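Local structure of sulfate adenylyltransferase, adenylylsulfate kinase (3CR8) at residues 12-17 against 52-57; 24-29 against 108-113; 39-44 against 85-90; 45-50 against 233-238; 59-64 against 116-121. The protein phosphorylates adenosine 5'-phosphosulfate with ATP to give 3'-phosphoadenylyl sulfate, working as a hexameric APS kinase that lacks ATP sulfurylase activity. All blocks are in the same frame, centred on the assembly; numbering follows the deposited sequence.

Contact 1 (12-17 against 52-57); sequences TLVNLI and AYSPLT
With OG anti to its carbonyl carbon (chi1 -52°), S54 sets its hydroxyl beside V14 N, and V14 answers with CG1 anti to the backbone N (chi1 176°), which carries CG2 in among the carbonyls beyond the serine. The polar link is the bond from V14 N to S54 OG, 2.9 Å long, with an N-H...O angle of 154°. The same hydroxyl is hydrogen-bonded to the carbonyl O of G51, so a single oxygen joins the 12-17 loop to the chain just leaving helix 39-50. L13 points its CB away, but one branch folds back and puts CD2 beside that hydroxyl.

V14 CG2 lies against S54 CB and, further on, the backbone oxygens: it is 3.3 Å from P55 O and equally 3.3 Å from L56 O. The peptide before P55 is cis, and within the resulting bend L56 N bonds back to Y53 O. The far end of the contact belongs to L16, whose side chain crosses that of T57 at about a right angle, with CD1 near OG1 and CD2 3.7 Å from T57 O. N15 turns away from this surface and uses OD1 to accept from I17 N, an Asx turn that shapes the chain behind L16. Both loops belong to the PUA-like region, and N255 of helix 244-256 donates to the carbonyls of A52 and S54. Chemically, one serine hydroxyl, shared between V14 N and G51 O, supplies the polar link between the loops, while aliphatic branches shield the carbonyls of a cis-proline bend.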
# COMPACT_ATOMS: atom_id res chain seq x y z
N THR A 12 24.29 -7.18 -51.32
CA THR A 12 25.42 -6.88 -50.46
C THR A 12 25.29 -5.51 -49.81
O THR A 12 24.79 -4.57 -50.44
CB THR A 12 26.76 -7.01 -51.21
OG1 THR A 12 27.51 -5.81 -51.03
CG2 THR A 12 26.53 -7.26 -52.71
N LEU A 13 25.72 -5.41 -48.55
CA LEU A 13 25.47 -4.23 -47.72
C LEU A 13 26.36 -3.03 -48.03
O LEU A 13 27.57 -3.06 -47.79
CB LEU A 13 25.64 -4.60 -46.25
CG LEU A 13 24.66 -4.08 -45.18
CD1 LEU A 13 25.43 -3.74 -43.93
CD2 LEU A 13 23.78 -2.89 -45.65
N VAL A 14 25.78 -1.95 -48.53
CA VAL A 14 26.57 -0.75 -48.81
C VAL A 14 27.23 -0.17 -47.56
O VAL A 14 26.70 -0.26 -46.46
CB VAL A 14 25.72 0.34 -49.47
CG1 VAL A 14 26.55 1.59 -49.64
CG2 VAL A 14 25.13 -0.15 -50.81
N ASN A 15 28.41 0.40 -47.75
CA ASN A 15 29.07 1.21 -46.71
C ASN A 15 29.93 2.30 -47.35
O ASN A 15 31.01 2.06 -47.86
CB ASN A 15 29.91 0.36 -45.76
CG ASN A 15 30.51 1.17 -44.64
OD1 ASN A 15 30.64 2.38 -44.75
ND2 ASN A 15 30.88 0.51 -43.55
N LEU A 16 29.40 3.51 -47.31
CA LEU A 16 29.98 4.66 -47.96
C LEU A 16 31.08 5.29 -47.09
O LEU A 16 31.50 6.43 -47.34
CB LEU A 16 28.87 5.69 -48.26
CG LEU A 16 28.36 5.69 -49.69
CD1 LEU A 16 28.28 4.29 -50.22
CD2 LEU A 16 27.04 6.41 -49.79
N ILE A 17 31.53 4.57 -46.07
CA ILE A 17 32.55 5.12 -45.19
C ILE A 17 33.76 4.22 -45.05
O ILE A 17 33.76 3.27 -44.26
CB ILE A 17 32.00 5.45 -43.82
CG1 ILE A 17 31.01 6.60 -43.91
CG2 ILE A 17 33.10 5.86 -42.90
CD1 ILE A 17 30.35 6.95 -42.58
N ALA A 52 21.32 1.51 -45.22
CA ALA A 52 19.88 1.31 -45.05
C ALA A 52 19.18 1.26 -46.41
O ALA A 52 18.06 0.76 -46.51
CB ALA A 52 19.29 2.43 -44.17
N TYR A 53 19.85 1.77 -47.44
CA TYR A 53 19.28 1.87 -48.78
C TYR A 53 20.07 1.08 -49.81
O TYR A 53 19.94 1.36 -51.00
CB TYR A 53 19.24 3.32 -49.27
CG TYR A 53 18.36 4.26 -48.50
CD1 TYR A 53 17.18 3.84 -47.95
CD2 TYR A 53 18.72 5.60 -48.33
CE1 TYR A 53 16.38 4.73 -47.25
CE2 TYR A 53 17.92 6.48 -47.63
CZ TYR A 53 16.77 6.04 -47.10
OH TYR A 53 15.96 6.90 -46.42
N SER A 54 20.90 0.15 -49.36
CA SER A 54 21.60 -0.75 -50.25
C SER A 54 20.59 -1.26 -51.22
O SER A 54 19.52 -1.65 -50.82
CB SER A 54 22.16 -1.92 -49.46
OG SER A 54 22.91 -1.46 -48.36
N PRO A 55 20.91 -1.28 -52.52
CA PRO A 55 22.21 -1.08 -53.16
C PRO A 55 22.66 0.38 -53.39
O PRO A 55 23.81 0.59 -53.79
CB PRO A 55 22.01 -1.81 -54.48
CG PRO A 55 20.61 -1.51 -54.84
CD PRO A 55 19.85 -1.38 -53.53
N LEU A 56 21.77 1.35 -53.15
CA LEU A 56 22.09 2.75 -53.41
C LEU A 56 23.43 3.20 -52.80
O LEU A 56 23.84 2.75 -51.72
CB LEU A 56 20.98 3.70 -52.96
CG LEU A 56 19.59 3.58 -53.57
CD1 LEU A 56 19.00 4.99 -53.68
CD2 LEU A 56 19.60 2.90 -54.93
N THR A 57 24.10 4.09 -53.52
CA THR A 57 25.47 4.44 -53.19
C THR A 57 25.74 5.91 -53.52
O THR A 57 26.89 6.34 -53.47
CB THR A 57 26.45 3.47 -53.90
OG1 THR A 57 27.71 3.52 -53.24
CG2 THR A 57 26.62 3.82 -55.37

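Contact 2 (24-29 against 108-113); sequences ALKHEA and EGYMLA
Y110, whose OH comes near K26 NZ, shares an anchor with E108: both give their backbone N-H to one oxygen, OD1 of D106. It holds together the turn between the antiparallel strands 101-105 and 111-117, where G109 adopts a left-handed conformation (phi 69°), easiest for glycine. Just past the turn M111 points toward helix 22-30 and does most of the touching. Its chain bends at chi2 (89°), which brings the thioether across the helix surface: SD lies 3.9 Å from A29 CB, while CE sits 4.0 Å from L25 CB and close to the carbonyl of the same leucine. The CG methylene of K26 meets M111 CG at 4.3 Å.

The lysine is extended beyond CG, yet K26 NZ and Y110 OH remain 4.2 Å apart, too far for a bond, and R22 brings a second positive charge near the same amine. The axes of helix segment 24-29 and strand segment 111-113 run at 111° and come within 9.4 Å. L112 and A113, both opposite L104, form a classic beta bulge, and their side chains turn away from the helix and pack on helix 39-50. E28 ties helix 22-30 to the sheet through a salt bridge to R101. Across the two segments the attraction is therefore mainly dispersion, centred on a polarisable sulfur and its methyl group, with the charged end of the lysine beyond the methionine.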
# COMPACT_ATOMS: atom_id res chain seq x y z
N ALA A 24 42.24 11.71 -46.07
CA ALA A 24 42.25 12.32 -47.39
C ALA A 24 40.98 13.14 -47.65
O ALA A 24 41.05 14.20 -48.26
CB ALA A 24 42.43 11.25 -48.46
N LEU A 25 39.83 12.66 -47.19
CA LEU A 25 38.57 13.37 -47.42
C LEU A 25 38.44 14.62 -46.56
O LEU A 25 38.09 15.68 -47.06
CB LEU A 25 37.36 12.46 -47.20
CG LEU A 25 37.20 11.30 -48.19
CD1 LEU A 25 36.17 10.29 -47.71
CD2 LEU A 25 36.86 11.82 -49.58
N LYS A 26 38.72 14.49 -45.27
CA LYS A 26 38.72 15.65 -44.39
C LYS A 26 39.71 16.72 -44.87
O LYS A 26 39.49 17.91 -44.67
CB LYS A 26 38.98 15.25 -42.92
CG LYS A 26 37.77 14.57 -42.27
CD LYS A 26 37.96 14.22 -40.79
CE LYS A 26 36.62 13.76 -40.19
NZ LYS A 26 36.70 13.23 -38.80
N HIS A 27 40.80 16.31 -45.54
CA HIS A 27 41.73 17.28 -46.11
C HIS A 27 41.16 17.95 -47.37
O HIS A 27 41.06 19.18 -47.44
CB HIS A 27 43.14 16.69 -46.36
CG HIS A 27 44.10 17.70 -46.90
ND1 HIS A 27 44.62 18.72 -46.14
CD2 HIS A 27 44.60 17.87 -48.15
CE1 HIS A 27 45.41 19.47 -46.88
NE2 HIS A 27 45.41 18.98 -48.11
N GLU A 28 40.76 17.14 -48.37
CA GLU A 28 40.26 17.66 -49.66
C GLU A 28 39.13 18.64 -49.46
O GLU A 28 39.08 19.68 -50.12
CB GLU A 28 39.78 16.55 -50.60
CG GLU A 28 39.07 17.10 -51.84
CD GLU A 28 38.61 16.01 -52.77
OE1 GLU A 28 38.85 14.81 -52.48
OE2 GLU A 28 38.01 16.35 -53.81
N ALA A 29 38.24 18.31 -48.55
CA ALA A 29 37.07 19.13 -48.26
C ALA A 29 37.39 20.59 -47.98
O ALA A 29 36.79 21.48 -48.55
CB ALA A 29 36.31 18.52 -47.11
N GLU A 108 26.47 22.48 -38.11
CA GLU A 108 27.50 23.22 -37.41
C GLU A 108 28.85 23.11 -38.15
O GLU A 108 29.92 23.19 -37.54
CB GLU A 108 27.63 22.73 -35.96
CG GLU A 108 26.32 22.43 -35.23
CD GLU A 108 25.38 23.64 -35.12
OE1 GLU A 108 25.86 24.80 -35.16
OE2 GLU A 108 24.14 23.43 -34.99
N GLY A 109 28.78 22.91 -39.48
CA GLY A 109 29.98 22.85 -40.31
C GLY A 109 30.87 21.64 -40.10
O GLY A 109 32.00 21.61 -40.61
N TYR A 110 30.38 20.66 -39.35
CA TYR A 110 31.09 19.39 -39.18
C TYR A 110 30.97 18.57 -40.46
O TYR A 110 29.90 18.37 -41.00
CB TYR A 110 30.55 18.62 -37.98
CG TYR A 110 31.23 17.30 -37.68
CD1 TYR A 110 32.40 17.24 -36.95
CD2 TYR A 110 30.68 16.10 -38.12
CE1 TYR A 110 33.01 16.02 -36.68
CE2 TYR A 110 31.28 14.88 -37.85
CZ TYR A 110 32.44 14.84 -37.13
OH TYR A 110 33.03 13.62 -36.87
N MET A 111 32.10 18.10 -40.96
CA MET A 111 32.15 17.50 -42.27
C MET A 111 31.77 16.02 -42.23
O MET A 111 32.26 15.28 -41.36
CB MET A 111 33.55 17.69 -42.85
CG MET A 111 34.16 16.47 -43.47
SD MET A 111 33.74 16.37 -45.18
CE MET A 111 34.58 14.84 -45.55
N LEU A 112 30.91 15.62 -43.18
CA LEU A 112 30.33 14.27 -43.25
C LEU A 112 30.78 13.45 -44.46
O LEU A 112 31.09 12.26 -44.36
CB LEU A 112 28.81 14.35 -43.26
CG LEU A 112 28.12 15.09 -42.13
CD1 LEU A 112 26.67 15.38 -42.45
CD2 LEU A 112 28.24 14.28 -40.88
N ALA A 113 30.78 14.08 -45.62
CA ALA A 113 31.06 13.35 -46.84
C ALA A 113 31.29 14.33 -47.96
O ALA A 113 30.87 15.49 -47.86
CB ALA A 113 29.89 12.43 -47.18

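Contact 3 (39-44 against 85-90); sequences WQQQCE and TLTSRD
Q41 lies across T87 at about a right angle, its bent side chain overlapping the threonine hydroxyl and its CB packing 3.6 Å from L86 CD2. This is a helix-on-sheet contact of the PUA-like region: helix 39-50 rests on the weakly bonded strand 86-88, which pairs antiparallel with strand 126-135 through L86 to L129 and S88 to W127. T87 stands between those two pairings and gives its backbone N-H to the helix instead, to Q41 OE1 at 3.0 Å.

The bond is fairly straight at the hydrogen, 155°, but the donor comes in above the carboxamide's carbonyl plane, 52° out of it, rather than along a lone pair. The chi2 bend of the glutamine (-47°) swings the amide back to the strand and sets OE1 within reach of T87 N. T87 OG1 comes near both ends of the amide, yet its angles are too poor for hydrogen bonds, so the backbone N-H is what ties the amide to the strand. A leucine in place of Q41 could still cover L86, but T87 N would probably lose its acceptor and the strand its polar tie to the helix.

One turn on, E44 points toward segment 85-90 as well; its OE1 probably hydrogen-bonds Y53 OH, though that pair is modelled too short for its geometry to be trusted. T85 and T87 also touch H128 of strand 126-135. What E44 offers the residue just before the strand is its methylene, with CG 4.0 Å from T85 O.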
# COMPACT_ATOMS: atom_id res chain seq x y z
N TRP A 39 18.45 19.04 -40.66
CA TRP A 39 18.47 17.79 -39.92
C TRP A 39 17.91 16.58 -40.67
O TRP A 39 18.45 15.48 -40.53
CB TRP A 39 17.84 17.94 -38.53
CG TRP A 39 16.36 18.06 -38.49
CD1 TRP A 39 15.64 19.20 -38.28
CD2 TRP A 39 15.41 16.99 -38.59
NE1 TRP A 39 14.29 18.91 -38.27
CE2 TRP A 39 14.13 17.56 -38.46
CE3 TRP A 39 15.51 15.61 -38.78
CZ2 TRP A 39 12.97 16.80 -38.53
CZ3 TRP A 39 14.35 14.88 -38.84
CH2 TRP A 39 13.11 15.47 -38.72
N GLN A 40 16.85 16.76 -41.45
CA GLN A 40 16.29 15.65 -42.21
C GLN A 40 17.14 15.14 -43.38
O GLN A 40 17.13 13.93 -43.67
CB GLN A 40 14.90 15.98 -42.72
CG GLN A 40 14.70 17.38 -43.03
CD GLN A 40 13.85 18.03 -41.98
OE1 GLN A 40 12.80 17.51 -41.61
NE2 GLN A 40 14.29 19.20 -41.50
N GLN A 41 17.87 16.03 -44.06
CA GLN A 41 18.79 15.59 -45.11
C GLN A 41 19.97 14.78 -44.53
O GLN A 41 20.42 13.81 -45.15
CB GLN A 41 19.31 16.77 -45.92
CG GLN A 41 18.24 17.63 -46.55
CD GLN A 41 17.18 16.82 -47.24
OE1 GLN A 41 17.44 16.13 -48.23
NE2 GLN A 41 15.96 16.89 -46.73
N GLN A 42 20.47 15.19 -43.36
CA GLN A 42 21.53 14.44 -42.70
C GLN A 42 21.03 13.04 -42.39
O GLN A 42 21.81 12.11 -42.24
CB GLN A 42 21.97 15.09 -41.38
CG GLN A 42 22.24 16.57 -41.45
CD GLN A 42 22.62 17.11 -40.08
OE1 GLN A 42 23.06 16.35 -39.22
NE2 GLN A 42 22.43 18.41 -39.87
N CYS A 43 19.72 12.90 -42.27
CA CYS A 43 19.15 11.61 -41.94
C CYS A 43 19.23 10.81 -43.20
O CYS A 43 19.76 9.70 -43.21
CB CYS A 43 17.70 11.75 -41.51
SG CYS A 43 17.50 12.23 -39.82
N GLU A 44 18.69 11.38 -44.26
CA GLU A 44 18.78 10.77 -45.58
C GLU A 44 20.25 10.39 -45.89
O GLU A 44 20.56 9.27 -46.31
CB GLU A 44 18.23 11.74 -46.63
CG GLU A 44 17.47 11.12 -47.75
CD GLU A 44 16.41 10.15 -47.25
OE1 GLU A 44 16.77 9.06 -46.77
OE2 GLU A 44 15.20 10.45 -47.36
N THR A 85 16.90 11.45 -52.59
CA THR A 85 17.47 12.68 -53.10
C THR A 85 17.84 13.64 -51.97
O THR A 85 17.20 13.64 -50.90
CB THR A 85 16.52 13.33 -54.13
OG1 THR A 85 17.22 14.31 -54.89
CG2 THR A 85 15.34 13.95 -53.44
N LEU A 86 18.88 14.45 -52.23
CA LEU A 86 19.44 15.41 -51.27
C LEU A 86 19.00 16.84 -51.65
O LEU A 86 19.14 17.23 -52.79
CB LEU A 86 20.95 15.27 -51.27
CG LEU A 86 21.81 15.80 -50.14
CD1 LEU A 86 22.12 17.27 -50.39
CD2 LEU A 86 21.17 15.56 -48.78
N THR A 87 18.47 17.58 -50.68
CA THR A 87 18.01 18.94 -50.92
C THR A 87 18.78 19.94 -50.07
O THR A 87 19.64 19.56 -49.27
CB THR A 87 16.51 19.09 -50.64
OG1 THR A 87 16.24 18.77 -49.27
CG2 THR A 87 15.70 18.16 -51.54
N SER A 88 18.47 21.22 -50.24
CA SER A 88 19.14 22.28 -49.49
C SER A 88 18.27 23.41 -50.04
O SER A 88 17.61 23.26 -51.06
CB SER A 88 20.65 22.08 -49.50
OG SER A 88 21.31 23.10 -48.77
N ARG A 89 18.27 24.54 -49.34
CA ARG A 89 17.49 25.70 -49.76
C ARG A 89 18.61 26.72 -49.59
O ARG A 89 18.48 27.69 -48.85
CB ARG A 89 16.25 26.14 -48.97
CG ARG A 89 16.47 26.22 -47.47
CD ARG A 89 16.87 24.86 -46.90
NE ARG A 89 17.08 24.92 -45.46
CZ ARG A 89 16.94 26.01 -44.72
NH1 ARG A 89 16.59 27.16 -45.29
NH2 ARG A 89 17.15 25.97 -43.41
N ASP A 90 19.72 26.48 -50.28
CA ASP A 90 20.87 27.38 -50.21
C ASP A 90 21.15 28.03 -51.56
O ASP A 90 21.44 27.34 -52.54
CB ASP A 90 22.11 26.62 -49.73
CG ASP A 90 23.34 27.51 -49.64
OD1 ASP A 90 23.23 28.71 -49.95
OD2 ASP A 90 24.41 27.00 -49.26

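Contact 4 (45-50 against 233-238); sequences LEMLMT and LLPAPP
The carboxylate of E46 presents one face to P235: the proline's CB and CG lie above that face, with CG 3.7 Å from E46 OE2 and CB 4.0 Å from E46 CD. E46 stretches out to get there, CG anti to the backbone N (chi1 -174°). The extended chain carries the carboxylate to the ring; the two side chains cross at about a right angle. Its other oxygen, OE1, is hydrogen-bonded to NE2 of H141, which holds the group in place while the proline covers it.

M47 takes the neighbouring position with a different shape. Its chain bends at chi2 and again at chi3, wrapping the thioether round the carbonyl of P235. From there CE reaches the proline ring, 3.8 Å from P235 CD, while SD lies 3.9 Å from L234 CD2 and 4.1 Å from A236 CB. One flexible side chain therefore touches three successive residues of the loop. An alanine in place of M47 would probably open a gap beside L234, P235 and A236 and take away the thioether's packing against them.

Backbone bonds of L234 with V200 and A236 with G201 also hold the loop, and P237 continues the packing along helix 39-50 onto W39 and C43. Here, then, is a buried joint, mainly apolar apart from E46, between the PUA-like and ATP-sulfurylase-like regions: a helix of the first set against the loop that follows strand 229-231, outermost within this chain in the five-stranded parallel sheet of the second.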
# COMPACT_ATOMS: atom_id res chain seq x y z
N LEU A 45 21.17 11.34 -45.66
CA LEU A 45 22.58 11.07 -45.87
C LEU A 45 23.04 9.90 -45.02
O LEU A 45 23.62 8.96 -45.53
CB LEU A 45 23.44 12.30 -45.59
CG LEU A 45 24.96 12.04 -45.70
CD1 LEU A 45 25.27 11.58 -47.07
CD2 LEU A 45 25.79 13.25 -45.34
N GLU A 46 22.76 9.95 -43.73
CA GLU A 46 23.15 8.87 -42.83
C GLU A 46 22.56 7.51 -43.25
O GLU A 46 23.22 6.46 -43.24
CB GLU A 46 22.72 9.20 -41.42
CG GLU A 46 23.18 8.22 -40.42
CD GLU A 46 22.72 8.59 -39.03
OE1 GLU A 46 22.17 9.70 -38.87
OE2 GLU A 46 22.89 7.77 -38.11
N MET A 47 21.28 7.52 -43.61
CA MET A 47 20.66 6.32 -44.13
C MET A 47 21.45 5.80 -45.34
O MET A 47 21.73 4.60 -45.46
CB MET A 47 19.20 6.56 -44.51
CG MET A 47 18.26 6.83 -43.34
SD MET A 47 17.66 5.32 -42.58
CE MET A 47 19.13 4.78 -41.72
N LEU A 48 21.79 6.70 -46.25
CA LEU A 48 22.44 6.28 -47.48
C LEU A 48 23.87 5.85 -47.17
O LEU A 48 24.34 4.79 -47.56
CB LEU A 48 22.43 7.39 -48.50
CG LEU A 48 23.28 7.05 -49.71
CD1 LEU A 48 22.41 6.30 -50.71
CD2 LEU A 48 23.85 8.32 -50.32
N MET A 49 24.54 6.69 -46.41
CA MET A 49 25.95 6.48 -46.10
C MET A 49 26.14 5.14 -45.43
O MET A 49 27.23 4.62 -45.37
CB MET A 49 26.44 7.60 -45.18
CG MET A 49 27.86 7.95 -45.36
SD MET A 49 28.04 9.68 -45.12
CE MET A 49 27.14 9.96 -43.60
N THR A 50 25.05 4.58 -44.92
CA THR A 50 25.17 3.57 -43.89
C THR A 50 24.61 2.21 -44.32
O THR A 50 24.78 1.21 -43.63
CB THR A 50 24.54 4.08 -42.57
OG1 THR A 50 25.50 3.98 -41.52
CG2 THR A 50 23.27 3.32 -42.21
N LEU A 233 17.38 2.12 -32.48
CA LEU A 233 16.84 3.34 -33.10
C LEU A 233 17.06 3.34 -34.60
O LEU A 233 18.07 2.85 -35.10
CB LEU A 233 17.42 4.60 -32.46
CG LEU A 233 17.30 4.53 -30.94
CD1 LEU A 233 18.03 5.67 -30.28
CD2 LEU A 233 15.83 4.51 -30.54
N LEU A 234 16.09 3.91 -35.29
CA LEU A 234 16.08 4.02 -36.74
C LEU A 234 16.15 5.49 -37.13
O LEU A 234 15.14 6.20 -37.08
CB LEU A 234 14.77 3.43 -37.27
CG LEU A 234 14.57 3.11 -38.75
CD1 LEU A 234 13.25 3.66 -39.12
CD2 LEU A 234 15.62 3.77 -39.61
N PRO A 235 17.33 5.96 -37.53
CA PRO A 235 17.60 7.38 -37.72
C PRO A 235 16.99 7.86 -39.02
O PRO A 235 17.57 7.62 -40.06
CB PRO A 235 19.13 7.44 -37.85
CG PRO A 235 19.63 6.01 -37.73
CD PRO A 235 18.45 5.14 -38.01
N ALA A 236 15.85 8.53 -38.95
CA ALA A 236 15.12 8.95 -40.13
C ALA A 236 13.90 9.70 -39.66
O ALA A 236 13.50 9.60 -38.50
CB ALA A 236 14.83 7.77 -40.99
N PRO A 237 13.26 10.45 -40.57
CA PRO A 237 12.02 11.02 -40.04
C PRO A 237 11.03 9.91 -40.39
O PRO A 237 11.32 9.14 -41.32
CB PRO A 237 11.75 12.26 -40.91
CG PRO A 237 12.95 12.33 -41.93
CD PRO A 237 13.67 11.01 -41.84
N PRO A 238 9.91 9.80 -39.66
CA PRO A 238 8.80 9.02 -40.22
C PRO A 238 8.42 9.57 -41.60
O PRO A 238 8.46 10.79 -41.82
CB PRO A 238 7.66 9.25 -39.22
CG PRO A 238 8.34 9.58 -37.93
CD PRO A 238 9.64 10.26 -38.28

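Contact 5 (59-64 against 116-121); sequences FMTRAQ and TLSDVW
R62 and W121 make the close-packed half of this contact, and the guanidinium of the same arginine makes its loose half. R62 CG lies over one face of the indole, a CH-pi contact modelled too tightly for its distance to be trusted; CD is 3.7 Å from W121 CD1. At the ring's edge, near its plane, M60 O stands 3.8 Å from W121 CH2. Bends at chi2 and chi3 (75°) lead the chain away, leaving the guanidinium plane steeply inclined to the ring and too distant for more than a weak cation-pi attraction.

D119 lies on the looser side too. Its OD2 accepts a weak bond from R62 N, 3.3 Å long, and a firmer one from a water at 2.8 Å, which in turn accepts weakly from A63 N. T61, at the N-cap position but making no capping bond, instead sets OG1 against D119 CB and, 3.6 Å away, S118 CB. The first turn of helix 62-71 thus sits on strand 119-123 just after the chain turns its corner at S118, with strand 126-135 alongside: A130 touches T61, S118 and D119, and the ring of H128 meets W121.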
# COMPACT_ATOMS: atom_id res chain seq x y z
N PHE A 59 23.04 9.87 -54.15
CA PHE A 59 21.73 10.45 -54.36
C PHE A 59 21.35 10.40 -55.83
O PHE A 59 22.17 10.70 -56.71
CB PHE A 59 21.66 11.88 -53.84
CG PHE A 59 21.85 11.98 -52.37
CD1 PHE A 59 23.04 12.41 -51.84
CD2 PHE A 59 20.84 11.59 -51.51
CE1 PHE A 59 23.22 12.48 -50.48
CE2 PHE A 59 21.02 11.66 -50.14
CZ PHE A 59 22.20 12.10 -49.63
N MET A 60 20.09 10.03 -56.09
CA MET A 60 19.57 9.88 -57.45
C MET A 60 19.55 11.16 -58.25
O MET A 60 19.57 12.27 -57.71
CB MET A 60 18.17 9.32 -57.43
CG MET A 60 18.11 7.86 -57.16
SD MET A 60 16.40 7.30 -56.91
CE MET A 60 16.73 5.59 -56.46
N THR A 61 19.47 10.96 -59.55
CA THR A 61 19.67 12.00 -60.52
C THR A 61 18.33 12.24 -61.15
O THR A 61 17.55 11.32 -61.23
CB THR A 61 20.62 11.51 -61.59
OG1 THR A 61 21.66 12.48 -61.78
CG2 THR A 61 19.87 11.25 -62.89
N ARG A 62 18.08 13.46 -61.61
CA ARG A 62 16.73 13.85 -62.02
C ARG A 62 16.07 12.81 -62.92
O ARG A 62 14.86 12.58 -62.86
CB ARG A 62 16.71 15.24 -62.68
CG ARG A 62 15.54 16.09 -62.22
CD ARG A 62 14.94 16.89 -63.36
NE ARG A 62 14.14 16.05 -64.25
CZ ARG A 62 12.84 15.82 -64.10
NH1 ARG A 62 12.17 16.36 -63.08
NH2 ARG A 62 12.20 15.03 -64.96
N ALA A 63 16.87 12.16 -63.74
CA ALA A 63 16.40 11.12 -64.63
C ALA A 63 16.01 9.87 -63.85
O ALA A 63 14.92 9.33 -64.03
CB ALA A 63 17.48 10.78 -65.64
N GLN A 64 16.93 9.42 -62.99
CA GLN A 64 16.69 8.29 -62.09
C GLN A 64 15.50 8.54 -61.18
O GLN A 64 14.69 7.65 -60.95
CB GLN A 64 17.93 8.03 -61.24
CG GLN A 64 19.24 8.40 -61.95
CD GLN A 64 20.46 7.80 -61.31
OE1 GLN A 64 21.21 8.47 -60.60
NE2 GLN A 64 20.67 6.52 -61.57
N THR A 116 30.02 13.93 -55.16
CA THR A 116 30.54 14.18 -56.48
C THR A 116 29.34 14.44 -57.41
O THR A 116 28.62 13.50 -57.76
CB THR A 116 31.42 12.97 -56.95
OG1 THR A 116 32.24 12.50 -55.86
CG2 THR A 116 32.32 13.33 -58.11
N LEU A 117 29.10 15.70 -57.78
CA LEU A 117 27.88 16.08 -58.49
C LEU A 117 27.59 15.37 -59.84
O LEU A 117 28.36 15.50 -60.79
CB LEU A 117 27.84 17.59 -58.67
CG LEU A 117 27.64 18.36 -57.37
CD1 LEU A 117 27.42 19.86 -57.56
CD2 LEU A 117 26.48 17.76 -56.64
N SER A 118 26.49 14.63 -59.91
CA SER A 118 25.94 14.06 -61.16
C SER A 118 25.00 15.05 -61.85
O SER A 118 25.06 15.21 -63.07
CB SER A 118 25.08 12.84 -60.88
OG SER A 118 25.83 11.67 -60.66
N ASP A 119 24.12 15.67 -61.08
CA ASP A 119 23.05 16.50 -61.61
C ASP A 119 22.69 17.55 -60.57
O ASP A 119 22.80 17.29 -59.38
CB ASP A 119 21.85 15.63 -61.93
CG ASP A 119 20.83 16.31 -62.82
OD1 ASP A 119 20.91 17.56 -62.99
OD2 ASP A 119 19.95 15.59 -63.34
N VAL A 120 22.27 18.73 -61.01
CA VAL A 120 21.84 19.78 -60.10
C VAL A 120 20.69 20.54 -60.72
O VAL A 120 20.80 21.04 -61.84
CB VAL A 120 22.94 20.80 -59.84
CG1 VAL A 120 22.40 21.93 -58.97
CG2 VAL A 120 24.18 20.14 -59.22
N TRP A 121 19.57 20.57 -60.02
CA TRP A 121 18.38 21.17 -60.55
C TRP A 121 17.52 21.71 -59.45
O TRP A 121 17.78 21.48 -58.30
CB TRP A 121 17.61 20.17 -61.38
CG TRP A 121 16.91 19.09 -60.64
CD1 TRP A 121 15.60 19.03 -60.38
CD2 TRP A 121 17.48 17.90 -60.12
NE1 TRP A 121 15.30 17.88 -59.73
CE2 TRP A 121 16.45 17.17 -59.56
CE3 TRP A 121 18.75 17.38 -60.08
CZ2 TRP A 121 16.66 15.96 -58.96
CZ3 TRP A 121 18.95 16.20 -59.49
CH2 TRP A 121 17.92 15.49 -58.95
O HOH W 1 19.55 13.66 -65.28

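In the fold
Four of the five contacts fall wholly inside the PUA-like region, and contact 4 ties that region to the ATP-sulfurylase-like part. Helix 39-50 is the common element: contacts 3 and 4 both use it, their centres about 11 Å apart, and its far end meets contact 1, whose centre is about 12 Å from that of contact 4. Contacts 2, 3 and 5 reach the same mixed sheet, contacts 2 and 5 through strand 111-117. Along the chain most pairs interleave, but contact 1 closes before contact 5 opens, contact 3 falls between the segments of contact 2, and contact 5 between those of contact 4. The region is thus cross-braced away from the predicted ATP site.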